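Local coordinates for ABC transporter periplasmic-binding protein YtfQ (Mycobacterium smegmatis, PDB 6HB0) that probably captures a sugar, in all likelihood L-arabinofuranose, outside the cytoplasmic membrane and hands it to an ABC transporter for uptake, at residues Q152-T157 / F212-D217; V92-K97 / T115-T120; P147-Q152 / K180-Q185; K63-I68 / T87-V92. One frame throughout, in Å; residues are numbered along the deposited sequence.

Contact 1 of 4, residues Q152-T157 / F212-D217; sequences QLEGTT and FAQNDD
The amide of Gln214 joins two points of segment 152-157. Its OE1 accepts the backbone N of Gly155 at 2.7 Å in a nearly straight bond (170° at the hydrogen), although the N-H arrives from well above the carbonyl plane. On the other branch NE2 donates to Gln152 OE1, which lies close to the Gln214 amide plane, at 2.9 Å, the two amides being turned 70° against each other. With oxygen and nitrogen both engaged, the Gln214 amide is fixed against flipping. Gln152 OE1 also lies at the ring edge of Phe212, 3.3 Å from CE2; the extended Gln152 chain, its CG anti to the backbone N, carries the oxygen there. The backbones are paired as parallel strands: Leu153 N bonds Phe212 O at 2.9 Å, and Gln214 N bonds Leu153 O at 3.1 Å. On the sheet face of Leu153 and Ala213 the packing is looser, with Leu153 CD1 4.4 Å from Ala213 CB. Phe212 stacks on Phe169 of helix 160-173, while the Glu154 carboxylate turns to Lys166 and Ser184. Just past the strand, Asn215 N-caps helix 216-228 through Met218 N, and Asp216 and Asp217 in its first turn bind a zinc ion. Adjacent parallel strands ending together in loops and a capped helix are characteristic of the alpha/beta lobes of periplasmic binding proteins, whose sugar cleft is generally lined by such strand ends.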
loop_
_atom_site.group_PDB
_atom_site.type_symbol
_atom_site.label_atom_id
_atom_site.label_comp_id
_atom_site.label_asym_id
_atom_site.label_seq_id
_atom_site.Cartn_x
_atom_site.Cartn_y
_atom_site.Cartn_z
ATOM N N GLN A 152 6.677 18.608 -2.897
ATOM C CA GLN A 152 6.361 17.306 -2.372
ATOM C C GLN A 152 5.915 17.357 -0.933
ATOM O O GLN A 152 6.608 17.887 -0.052
ATOM C CB GLN A 152 7.571 16.388 -2.529
ATOM C CG GLN A 152 7.357 14.977 -1.981
ATOM C CD GLN A 152 8.389 13.936 -2.437
ATOM O OE1 GLN A 152 8.206 12.736 -2.200
ATOM N NE2 GLN A 152 9.484 14.387 -3.024
ATOM N N LEU A 153 4.752 16.800 -0.682
ATOM C CA LEU A 153 4.230 16.663 0.690
ATOM C C LEU A 153 4.594 15.255 1.117
ATOM O O LEU A 153 4.053 14.266 0.594
ATOM C CB LEU A 153 2.729 16.896 0.698
ATOM C CG LEU A 153 2.262 18.270 0.220
ATOM C CD1 LEU A 153 0.742 18.300 0.064
ATOM C CD2 LEU A 153 2.678 19.328 1.222
ATOM N N GLU A 154 5.573 15.145 2.028
ATOM C CA GLU A 154 6.033 13.870 2.465
ATOM C C GLU A 154 5.231 13.364 3.643
ATOM O O GLU A 154 4.684 14.153 4.424
ATOM C CB GLU A 154 7.480 13.948 2.935
ATOM C CG GLU A 154 8.425 14.550 1.952
ATOM C CD GLU A 154 9.800 14.812 2.594
ATOM O OE1 GLU A 154 10.121 14.214 3.648
ATOM O OE2 GLU A 154 10.572 15.583 2.001
ATOM N N GLY A 155 5.200 12.046 3.771
ATOM C CA GLY A 155 4.651 11.394 4.926
ATOM C C GLY A 155 5.529 11.618 6.177
ATOM O O GLY A 155 6.556 12.287 6.153
ATOM N N THR A 156 5.075 11.078 7.287
ATOM C CA THR A 156 5.816 11.177 8.538
ATOM C C THR A 156 7.262 10.852 8.410
ATOM O O THR A 156 7.594 9.823 7.830
ATOM C CB THR A 156 5.143 10.277 9.572
ATOM O OG1 THR A 156 3.830 10.769 9.720
ATOM C CG2 THR A 156 5.857 10.322 10.928
ATOM N N THR A 157 8.126 11.716 8.951
ATOM C CA THR A 157 9.564 11.521 8.839
ATOM C C THR A 157 10.007 10.148 9.330
ATOM O O THR A 157 9.651 9.697 10.421
ATOM C CB THR A 157 10.323 12.577 9.652
ATOM O OG1 THR A 157 9.927 13.870 9.225
ATOM C CG2 THR A 157 11.805 12.439 9.427
ATOM N N PHE A 212 3.184 16.648 -5.515
ATOM C CA PHE A 212 3.162 15.240 -5.286
ATOM C C PHE A 212 2.865 15.033 -3.799
ATOM O O PHE A 212 3.630 15.432 -2.929
ATOM C CB PHE A 212 4.471 14.595 -5.654
ATOM C CG PHE A 212 4.587 13.170 -5.187
ATOM C CD1 PHE A 212 3.563 12.275 -5.423
ATOM C CD2 PHE A 212 5.695 12.729 -4.496
ATOM C CE1 PHE A 212 3.651 10.951 -5.005
ATOM C CE2 PHE A 212 5.786 11.420 -4.085
ATOM C CZ PHE A 212 4.756 10.530 -4.333
ATOM N N ALA A 213 1.710 14.464 -3.538
ATOM C CA ALA A 213 1.235 14.190 -2.170
ATOM C C ALA A 213 1.395 12.703 -1.917
ATOM O O ALA A 213 0.823 11.884 -2.626
ATOM C CB ALA A 213 -0.205 14.565 -2.056
ATOM N N GLN A 214 2.189 12.354 -0.926
ATOM C CA GLN A 214 2.468 10.961 -0.654
ATOM C C GLN A 214 1.288 10.208 -0.033
ATOM O O GLN A 214 1.409 9.012 0.150
ATOM C CB GLN A 214 3.676 10.815 0.267
ATOM C CG GLN A 214 4.957 11.136 -0.387
ATOM C CD GLN A 214 6.121 10.908 0.538
ATOM O OE1 GLN A 214 5.940 10.449 1.669
ATOM N NE2 GLN A 214 7.336 11.246 0.070
ATOM N N ASN A 215 0.187 10.875 0.292
ATOM C CA ASN A 215 -1.085 10.194 0.519
ATOM C C ASN A 215 -2.256 11.095 0.164
ATOM O O ASN A 215 -2.080 12.288 -0.117
ATOM C CB ASN A 215 -1.218 9.576 1.942
ATOM C CG ASN A 215 -1.651 10.562 2.990
ATOM O OD1 ASN A 215 -1.463 11.782 2.844
ATOM N ND2 ASN A 215 -2.227 10.039 4.081
ATOM N N ASP A 216 -3.464 10.519 0.181
ATOM C CA ASP A 216 -4.662 11.229 -0.215
ATOM C C ASP A 216 -4.960 12.386 0.732
ATOM O O ASP A 216 -5.296 13.454 0.280
ATOM C CB ASP A 216 -5.900 10.294 -0.344
ATOM C CG ASP A 216 -6.371 9.686 1.002
ATOM O OD1 ASP A 216 -5.517 9.433 1.893
ATOM O OD2 ASP A 216 -7.592 9.424 1.154
ATOM N N ASP A 217 -4.833 12.178 2.032
ATOM C CA ASP A 217 -5.188 13.242 2.986
ATOM C C ASP A 217 -4.376 14.521 2.805
ATOM O O ASP A 217 -4.926 15.592 2.792
ATOM C CB ASP A 217 -5.092 12.754 4.417
ATOM C CG ASP A 217 -6.093 11.638 4.723
ATOM O OD1 ASP A 217 -7.277 11.717 4.274
ATOM O OD2 ASP A 217 -5.664 10.705 5.401
#

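Contact 2 of 4, residues V92-K97 / T115-T120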
loop_
_atom_site.group_PDB
_atom_site.type_symbol
_atom_site.label_atom_id
_atom_site.label_comp_id
_atom_site.label_asym_id
_atom_site.label_seq_id
_atom_site.Cartn_x
_atom_site.Cartn_y
_atom_site.Cartn_z
ATOM N N VAL A 92 11.853 -18.505 15.927
ATOM C CA VAL A 92 10.559 -19.139 15.733
ATOM C C VAL A 92 10.375 -19.752 14.317
ATOM O O VAL A 92 9.713 -20.793 14.126
ATOM C CB VAL A 92 9.423 -18.212 16.137
ATOM C CG1 VAL A 92 9.118 -17.162 15.084
ATOM C CG2 VAL A 92 8.158 -19.014 16.385
ATOM N N LEU A 93 10.993 -19.140 13.329
ATOM C CA LEU A 93 11.012 -19.681 11.972
ATOM C C LEU A 93 11.816 -20.987 11.864
ATOM O O LEU A 93 11.505 -21.827 11.034
ATOM C CB LEU A 93 11.527 -18.645 10.994
ATOM C CG LEU A 93 10.554 -17.454 10.776
ATOM C CD1 LEU A 93 11.105 -16.447 9.786
ATOM C CD2 LEU A 93 9.171 -17.858 10.366
ATOM N N GLN A 94 12.830 -21.170 12.701
ATOM C CA GLN A 94 13.482 -22.472 12.808
ATOM C C GLN A 94 12.569 -23.504 13.373
ATOM O O GLN A 94 12.590 -24.654 12.893
ATOM C CB GLN A 94 14.783 -22.425 13.613
ATOM C CG GLN A 94 15.905 -21.726 12.852
ATOM C CD GLN A 94 16.355 -22.478 11.601
ATOM O OE1 GLN A 94 16.399 -23.688 11.583
ATOM N NE2 GLN A 94 16.733 -21.737 10.569
ATOM N N GLU A 95 11.749 -23.111 14.346
ATOM C CA GLU A 95 10.742 -24.014 14.914
ATOM C C GLU A 95 9.672 -24.417 13.889
ATOM O O GLU A 95 9.196 -25.587 13.890
ATOM C CB GLU A 95 10.100 -23.435 16.173
ATOM C CG GLU A 95 11.073 -23.258 17.333
ATOM C CD GLU A 95 10.591 -22.290 18.427
ATOM O OE1 GLU A 95 9.371 -22.171 18.659
ATOM O OE2 GLU A 95 11.446 -21.666 19.100
ATOM N N THR A 96 9.277 -23.495 13.009
ATOM C CA THR A 96 8.325 -23.886 11.976
ATOM C C THR A 96 8.991 -24.820 10.973
ATOM O O THR A 96 8.411 -25.810 10.539
ATOM C CB THR A 96 7.674 -22.688 11.261
ATOM O OG1 THR A 96 8.688 -21.816 10.756
ATOM C CG2 THR A 96 6.847 -21.930 12.229
ATOM N N LYS A 97 10.209 -24.515 10.596
ATOM C CA LYS A 97 10.898 -25.314 9.631
ATOM C C LYS A 97 11.107 -26.714 10.212
ATOM O O LYS A 97 10.838 -27.700 9.531
ATOM C CB LYS A 97 12.195 -24.649 9.258
ATOM C CG LYS A 97 13.184 -25.481 8.482
ATOM C CD LYS A 97 14.403 -24.607 8.199
ATOM C CE LYS A 97 14.978 -24.781 6.819
ATOM N NZ LYS A 97 15.782 -26.033 6.821
ATOM N N THR A 115 18.688 -18.981 5.934
ATOM C CA THR A 115 18.284 -19.250 4.550
ATOM C C THR A 115 16.994 -20.068 4.564
ATOM O O THR A 115 16.804 -20.985 5.392
ATOM C CB THR A 115 19.382 -20.009 3.769
ATOM O OG1 THR A 115 19.841 -21.106 4.563
ATOM C CG2 THR A 115 20.548 -19.098 3.449
ATOM N N ASP A 116 16.091 -19.722 3.651
ATOM C CA ASP A 116 14.877 -20.524 3.413
ATOM C C ASP A 116 14.106 -20.746 4.736
ATOM O O ASP A 116 13.772 -21.891 5.136
ATOM C CB ASP A 116 15.228 -21.860 2.746
ATOM C CG ASP A 116 15.863 -21.697 1.329
ATOM O OD1 ASP A 116 15.732 -20.626 0.668
ATOM O OD2 ASP A 116 16.497 -22.680 0.881
ATOM N N VAL A 117 13.877 -19.655 5.450
ATOM C CA VAL A 117 13.015 -19.746 6.661
ATOM C C VAL A 117 11.554 -19.349 6.379
ATOM O O VAL A 117 10.650 -19.505 7.244
ATOM C CB VAL A 117 13.616 -19.001 7.886
ATOM C CG1 VAL A 117 14.635 -19.902 8.578
ATOM C CG2 VAL A 117 14.217 -17.682 7.479
ATOM N N TYR A 118 11.299 -18.824 5.184
ATOM C CA TYR A 118 9.912 -18.653 4.744
ATOM C C TYR A 118 9.866 -18.894 3.257
ATOM O O TYR A 118 10.873 -18.832 2.593
ATOM C CB TYR A 118 9.354 -17.261 5.139
ATOM C CG TYR A 118 10.075 -16.116 4.490
ATOM C CD1 TYR A 118 11.225 -15.523 5.076
ATOM C CD2 TYR A 118 9.632 -15.638 3.282
ATOM C CE1 TYR A 118 11.879 -14.468 4.434
ATOM C CE2 TYR A 118 10.271 -14.588 2.641
ATOM C CZ TYR A 118 11.387 -14.008 3.209
ATOM O OH TYR A 118 11.950 -12.974 2.491
ATOM N N LYS A 119 8.687 -19.175 2.749
ATOM C CA LYS A 119 8.543 -19.551 1.341
ATOM C C LYS A 119 8.373 -18.325 0.476
ATOM O O LYS A 119 8.929 -18.235 -0.582
ATOM C CB LYS A 119 7.299 -20.427 1.176
ATOM C CG LYS A 119 7.390 -21.801 1.802
ATOM C CD LYS A 119 8.675 -22.534 1.475
ATOM C CE LYS A 119 8.526 -24.010 1.761
ATOM N NZ LYS A 119 9.824 -24.714 1.688
ATOM N N THR A 120 7.581 -17.375 0.935
ATOM C CA THR A 120 7.299 -16.210 0.134
ATOM C C THR A 120 6.800 -15.061 0.955
ATOM O O THR A 120 6.319 -15.237 2.082
ATOM C CB THR A 120 6.321 -16.505 -1.085
ATOM O OG1 THR A 120 6.436 -15.432 -2.020
ATOM C CG2 THR A 120 4.886 -16.634 -0.694
HETATM O O HOH W 1 10.057 -21.602 8.747
#
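Leu93 and Val117 meet side on, their side chains crossing at about a right angle with Leu93 CB 3.8 Å from Val117 CB. They join helix 90-98 of an alpha/beta lobe built on a parallel sheet to the loop that leads from strand 103-106 to strand 120-122. Leu93 CD1 adds a contact with Val117 CG2, at 4.1 Å. Beside this apolar pair a water joins the backbones, donating to Leu93 O at 2.7 Å and to Val117 O at 2.6 Å. Leu93 O also accepts the helical bond from Lys97 N. Longer side chains flank the pair. Lys97, its CG anti to the backbone N (chi1 167°) and its chain bent farther out, passes its CE 3.6 Å from Asp116 O; its NZ stays 6.9 Å from Asp116 OD2, so any attraction between these charges acts at a distance. Asp116 has left-handed backbone angles, a turn that precedes the inward-pointing Val117. Behind the first shell, Thr96 packs on Ile68 and Ile72 of helix 61-73, and Val117 touches Thr112. Asp90 and Asp114, both zinc ligands in a crystal structure of this protein, lie close by, though that zinc is not bound to this chain here. Gln94 folds back at chi2 (-66°), which brings NE2 over the loop, where it donates to Asp114 OD2 and lies 3.4 Å from Val117 CG1.

Contact 3 of 4, residues P147-Q152 / K180-Q185; sequences PVNIVQ and KIVASQ
Asn149 and Val182 cross at about a right angle, the asparagine laying OD1 3.5 Å from Val182 CG1; its ND2 is held by Gln207 O. Val151 comes obliquely against the same valine, and its CG1 touches both Val182 CG2, at 3.9 Å, and Ala183 CB, at 4.1 Å. On the face of Ile150 and Gln152 the Ser184 hydroxyl, bonded to Glu154, lies alongside the glutamine chain, OG 3.4 Å from Gln152 CB. The Gln152 amide, its OE1 held by Gln214, passes NE2 3.8 Å from Ile181 CD1. These are the two strands of a beta-alpha-beta crossover through helix 160-173, and strand 179-186 forms an edge of its sheet. The axes of strand segments 148-152 and 180-185 lie 43° apart. Ile150 N donates to Lys180 O at 2.8 Å and Ile150 O accepts Val182 N at 2.8 Å, but Gln152 N then skips to Ala183 O. One extra residue on the edge strand makes a beta bulge at Val182 and Ala183, where Val182 takes a nearly helical backbone angle (psi -14°). Ala183 N, buried here, finds no partner in the model, whereas beyond the bulge Gln185 N resumes the pairing with Gln152 O.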
loop_
_atom_site.group_PDB
_atom_site.type_symbol
_atom_site.label_atom_id
_atom_site.label_comp_id
_atom_site.label_asym_id
_atom_site.label_seq_id
_atom_site.Cartn_x
_atom_site.Cartn_y
_atom_site.Cartn_z
ATOM N N PRO A 147 10.566 25.520 -16.950
ATOM C CA PRO A 147 10.907 24.580 -15.893
ATOM C C PRO A 147 9.648 24.014 -15.215
ATOM O O PRO A 147 8.599 24.703 -15.152
ATOM C CB PRO A 147 11.715 25.438 -14.910
ATOM C CG PRO A 147 12.204 26.595 -15.703
ATOM C CD PRO A 147 11.109 26.869 -16.680
ATOM N N VAL A 148 9.730 22.769 -14.733
ATOM C CA VAL A 148 8.584 22.177 -14.019
ATOM C C VAL A 148 8.903 22.069 -12.527
ATOM O O VAL A 148 9.732 21.266 -12.113
ATOM C CB VAL A 148 8.160 20.853 -14.629
ATOM C CG1 VAL A 148 6.959 20.271 -13.882
ATOM C CG2 VAL A 148 7.778 21.078 -16.095
ATOM N N ASN A 149 8.269 22.941 -11.750
ATOM C CA ASN A 149 8.543 23.006 -10.327
ATOM C C ASN A 149 7.563 22.130 -9.552
ATOM O O ASN A 149 6.353 22.357 -9.577
ATOM C CB ASN A 149 8.496 24.441 -9.856
ATOM C CG ASN A 149 9.695 25.270 -10.373
ATOM O OD1 ASN A 149 10.681 24.756 -10.826
ATOM N ND2 ASN A 149 9.592 26.538 -10.240
ATOM N N ILE A 150 8.117 21.133 -8.896
ATOM C CA ILE A 150 7.344 20.153 -8.151
ATOM C C ILE A 150 7.533 20.463 -6.675
ATOM O O ILE A 150 8.652 20.711 -6.245
ATOM C CB ILE A 150 7.871 18.738 -8.408
ATOM C CG1 ILE A 150 7.767 18.391 -9.894
ATOM C CG2 ILE A 150 7.080 17.711 -7.582
ATOM C CD1 ILE A 150 8.574 17.155 -10.266
ATOM N N VAL A 151 6.442 20.476 -5.917
ATOM C CA VAL A 151 6.574 20.440 -4.475
ATOM C C VAL A 151 6.060 19.108 -3.959
ATOM O O VAL A 151 5.146 18.537 -4.528
ATOM C CB VAL A 151 5.906 21.620 -3.801
ATOM C CG1 VAL A 151 6.518 22.928 -4.339
ATOM C CG2 VAL A 151 4.384 21.578 -3.886
ATOM N N GLN A 152 6.677 18.608 -2.897
ATOM C CA GLN A 152 6.361 17.306 -2.372
ATOM C C GLN A 152 5.915 17.357 -0.933
ATOM O O GLN A 152 6.608 17.887 -0.052
ATOM C CB GLN A 152 7.571 16.388 -2.529
ATOM C CG GLN A 152 7.357 14.977 -1.981
ATOM C CD GLN A 152 8.389 13.936 -2.437
ATOM O OE1 GLN A 152 8.206 12.736 -2.200
ATOM N NE2 GLN A 152 9.484 14.387 -3.024
ATOM N N LYS A 180 11.962 19.495 -11.473
ATOM C CA LYS A 180 12.742 19.750 -10.272
ATOM C C LYS A 180 11.862 19.823 -9.046
ATOM O O LYS A 180 10.867 20.529 -9.013
ATOM C CB LYS A 180 13.514 21.056 -10.436
ATOM C CG LYS A 180 14.941 20.790 -10.880
ATOM C CD LYS A 180 15.538 21.918 -11.692
ATOM C CE LYS A 180 17.030 21.653 -11.873
ATOM N NZ LYS A 180 17.618 22.716 -12.720
ATOM N N ILE A 181 12.253 19.104 -8.020
ATOM C CA ILE A 181 11.600 19.267 -6.759
ATOM C C ILE A 181 12.152 20.525 -6.056
ATOM O O ILE A 181 13.286 20.520 -5.622
ATOM C CB ILE A 181 11.805 18.048 -5.898
ATOM C CG1 ILE A 181 11.168 16.822 -6.595
ATOM C CG2 ILE A 181 11.198 18.306 -4.506
ATOM C CD1 ILE A 181 11.628 15.518 -5.989
ATOM N N VAL A 182 11.327 21.554 -5.933
ATOM C CA VAL A 182 11.797 22.841 -5.387
ATOM C C VAL A 182 11.476 22.979 -3.903
ATOM O O VAL A 182 11.963 23.877 -3.248
ATOM C CB VAL A 182 11.279 24.063 -6.199
ATOM C CG1 VAL A 182 11.863 24.045 -7.609
ATOM C CG2 VAL A 182 9.760 24.139 -6.216
ATOM N N ALA A 183 10.616 22.127 -3.375
ATOM C CA ALA A 183 10.376 22.094 -1.923
ATOM C C ALA A 183 9.809 20.741 -1.565
ATOM O O ALA A 183 9.073 20.150 -2.367
ATOM C CB ALA A 183 9.421 23.190 -1.506
ATOM N N SER A 184 10.175 20.249 -0.383
ATOM C CA SER A 184 9.793 18.930 0.059
ATOM C C SER A 184 9.763 18.953 1.582
ATOM O O SER A 184 10.738 19.330 2.214
ATOM C CB SER A 184 10.752 17.902 -0.449
ATOM O OG SER A 184 10.187 16.600 -0.367
ATOM N N GLN A 185 8.605 18.662 2.168
ATOM C CA GLN A 185 8.455 18.782 3.604
ATOM C C GLN A 185 7.375 17.824 4.098
ATOM O O GLN A 185 6.409 17.588 3.395
ATOM C CB GLN A 185 8.101 20.229 3.933
ATOM C CG GLN A 185 7.937 20.522 5.401
ATOM C CD GLN A 185 7.868 22.003 5.697
ATOM O OE1 GLN A 185 8.417 22.813 4.957
ATOM N NE2 GLN A 185 7.175 22.362 6.776
#

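Contact 4 of 4, residues K63-I68 / T87-V92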
loop_
_atom_site.group_PDB
_atom_site.type_symbol
_atom_site.label_atom_id
_atom_site.label_comp_id
_atom_site.label_asym_id
_atom_site.label_seq_id
_atom_site.Cartn_x
_atom_site.Cartn_y
_atom_site.Cartn_z
ATOM N N LYS A 63 3.795 -11.880 21.504
ATOM C CA LYS A 63 2.486 -12.469 21.298
ATOM C C LYS A 63 2.299 -13.036 19.869
ATOM O O LYS A 63 1.639 -14.025 19.682
ATOM C CB LYS A 63 1.444 -11.406 21.608
ATOM C CG LYS A 63 0.035 -11.971 21.745
ATOM C CD LYS A 63 -0.722 -11.438 22.969
ATOM C CE LYS A 63 -2.173 -11.924 22.979
ATOM N NZ LYS A 63 -3.075 -10.940 23.647
ATOM N N GLN A 64 2.897 -12.412 18.844
ATOM C CA GLN A 64 2.926 -13.035 17.524
ATOM C C GLN A 64 3.748 -14.316 17.519
ATOM O O GLN A 64 3.353 -15.315 16.962
ATOM C CB GLN A 64 3.432 -12.011 16.517
ATOM C CG GLN A 64 3.049 -12.300 15.090
ATOM C CD GLN A 64 2.999 -11.026 14.271
ATOM O OE1 GLN A 64 3.913 -10.194 14.384
ATOM N NE2 GLN A 64 1.998 -10.911 13.389
ATOM N N ILE A 65 4.908 -14.302 18.162
ATOM C CA ILE A 65 5.716 -15.485 18.311
ATOM C C ILE A 65 4.950 -16.600 19.051
ATOM O O ILE A 65 5.021 -17.765 18.631
ATOM C CB ILE A 65 7.066 -15.167 18.980
ATOM C CG1 ILE A 65 7.959 -14.413 17.997
ATOM C CG2 ILE A 65 7.786 -16.428 19.474
ATOM C CD1 ILE A 65 9.189 -13.761 18.628
ATOM N N SER A 66 4.194 -16.257 20.090
ATOM C CA SER A 66 3.345 -17.247 20.780
ATOM C C SER A 66 2.261 -17.808 19.858
ATOM O O SER A 66 2.027 -19.001 19.832
ATOM C CB SER A 66 2.664 -16.637 22.016
ATOM O OG SER A 66 3.677 -16.256 22.933
ATOM N N ALA A 67 1.607 -16.939 19.094
ATOM C CA ALA A 67 0.589 -17.423 18.163
ATOM C C ALA A 67 1.214 -18.429 17.168
ATOM O O ALA A 67 0.665 -19.489 16.908
ATOM C CB ALA A 67 -0.089 -16.249 17.485
ATOM N N ILE A 68 2.406 -18.125 16.661
ATOM C CA ILE A 68 3.066 -19.039 15.733
ATOM C C ILE A 68 3.351 -20.389 16.397
ATOM O O ILE A 68 3.115 -21.448 15.796
ATOM C CB ILE A 68 4.311 -18.396 15.132
ATOM C CG1 ILE A 68 3.874 -17.258 14.194
ATOM C CG2 ILE A 68 5.162 -19.389 14.367
ATOM C CD1 ILE A 68 5.003 -16.289 13.887
ATOM N N THR A 87 12.452 -7.764 12.334
ATOM C CA THR A 87 13.560 -8.570 12.835
ATOM C C THR A 87 13.202 -9.404 14.020
ATOM O O THR A 87 12.293 -9.096 14.765
ATOM C CB THR A 87 14.739 -7.664 13.332
ATOM O OG1 THR A 87 15.005 -6.664 12.360
ATOM C CG2 THR A 87 16.007 -8.495 13.496
ATOM N N GLY A 88 13.964 -10.463 14.232
ATOM C CA GLY A 88 13.822 -11.288 15.397
ATOM C C GLY A 88 12.922 -12.494 15.224
ATOM O O GLY A 88 12.455 -13.076 16.199
ATOM N N TRP A 89 12.716 -12.906 13.981
ATOM C CA TRP A 89 11.902 -14.058 13.691
ATOM C C TRP A 89 12.667 -15.345 13.486
ATOM O O TRP A 89 12.038 -16.406 13.363
ATOM C CB TRP A 89 11.046 -13.793 12.446
ATOM C CG TRP A 89 10.251 -12.578 12.560
ATOM C CD1 TRP A 89 10.499 -11.354 11.987
ATOM C CD2 TRP A 89 9.090 -12.419 13.359
ATOM N NE1 TRP A 89 9.545 -10.453 12.392
ATOM C CE2 TRP A 89 8.670 -11.087 13.228
ATOM C CE3 TRP A 89 8.334 -13.292 14.140
ATOM C CZ2 TRP A 89 7.544 -10.615 13.823
ATOM C CZ3 TRP A 89 7.219 -12.795 14.776
ATOM C CH2 TRP A 89 6.831 -11.492 14.589
ATOM N N ASP A 90 13.983 -15.296 13.391
ATOM C CA ASP A 90 14.717 -16.475 12.914
ATOM C C ASP A 90 14.528 -17.692 13.797
ATOM O O ASP A 90 14.403 -18.801 13.283
ATOM C CB ASP A 90 16.206 -16.193 12.733
ATOM C CG ASP A 90 16.507 -15.385 11.502
ATOM O OD1 ASP A 90 15.570 -15.050 10.727
ATOM O OD2 ASP A 90 17.704 -15.054 11.317
ATOM N N ALA A 91 14.468 -17.491 15.112
ATOM C CA ALA A 91 14.291 -18.587 16.049
ATOM C C ALA A 91 12.934 -19.268 15.875
ATOM O O ALA A 91 12.871 -20.494 15.711
ATOM C CB ALA A 91 14.414 -18.107 17.471
ATOM N N VAL A 92 11.853 -18.505 15.927
ATOM C CA VAL A 92 10.559 -19.139 15.733
ATOM C C VAL A 92 10.375 -19.752 14.317
ATOM O O VAL A 92 9.713 -20.793 14.126
ATOM C CB VAL A 92 9.423 -18.212 16.137
ATOM C CG1 VAL A 92 9.118 -17.162 15.084
ATOM C CG2 VAL A 92 8.158 -19.014 16.385
#
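Ile65 and Ile68, one helical turn apart, grip Trp89 and Val92 by apolar contact. Ile65 CG1 reaches the six-membered ring obliquely, 3.7 Å from Trp89 CZ3, and Ile68 CD1 approaches the same carbon at 4.2 Å. Both isoleucines also turn their CG2 branches to one methyl, Val92 CG2: Ile68 CG2 at 3.6 Å and Ile65 CG2 at 4.0 Å. That methyl stands anti to the Val92 backbone N, which aims it across the helix interface. The polar component is a close approach without a hydrogen bond. Gln64 OE1 lies 3.2 Å from Trp89 CH2, amide and ring planes 68° apart, while Gln64 CB sits at the ring edge. The amide itself is tied down by the backbone, OE1 taking Val84 N and NE2 giving to Ser82 O and Ala25 O; Trp89 NE1 in turn bonds Val85 O. Both polar ends are therefore satisfied although buried. Gly88, at a positive phi, makes the turn into Trp89 and helix 90-98. Two neighbouring helices packed side by side over a parallel sheet, here with Phe81 of strand 78-81 touching Gln64, Ile68 and Trp89, are typical of the Rossmann-like lobes of periplasmic binding proteins.

In the fold
The contacts fall into two pairs, one in each lobe. Contacts 1 and 3 share Gln152 and follow strand 148-154, pairing it with strand 210-213 inside the mixed sheet and with the edge strand 179-186. Contacts 2 and 4 share Val92 and use helix 90-98 of the parallel-sheet lobe; their centres lie about 11 Å apart, against about 44 Å between those of contacts 2 and 3. Backbone hydrogen bonds carry contact 3 and share contact 1 with the bonds of a glutamine amide, whereas apolar side chains carry the helix contacts, which have no direct hydrogen bond across them. Contacts 1 and 4 are buried; contacts 2 and 3 are partly exposed, at a water-bridged loop and a sheet edge.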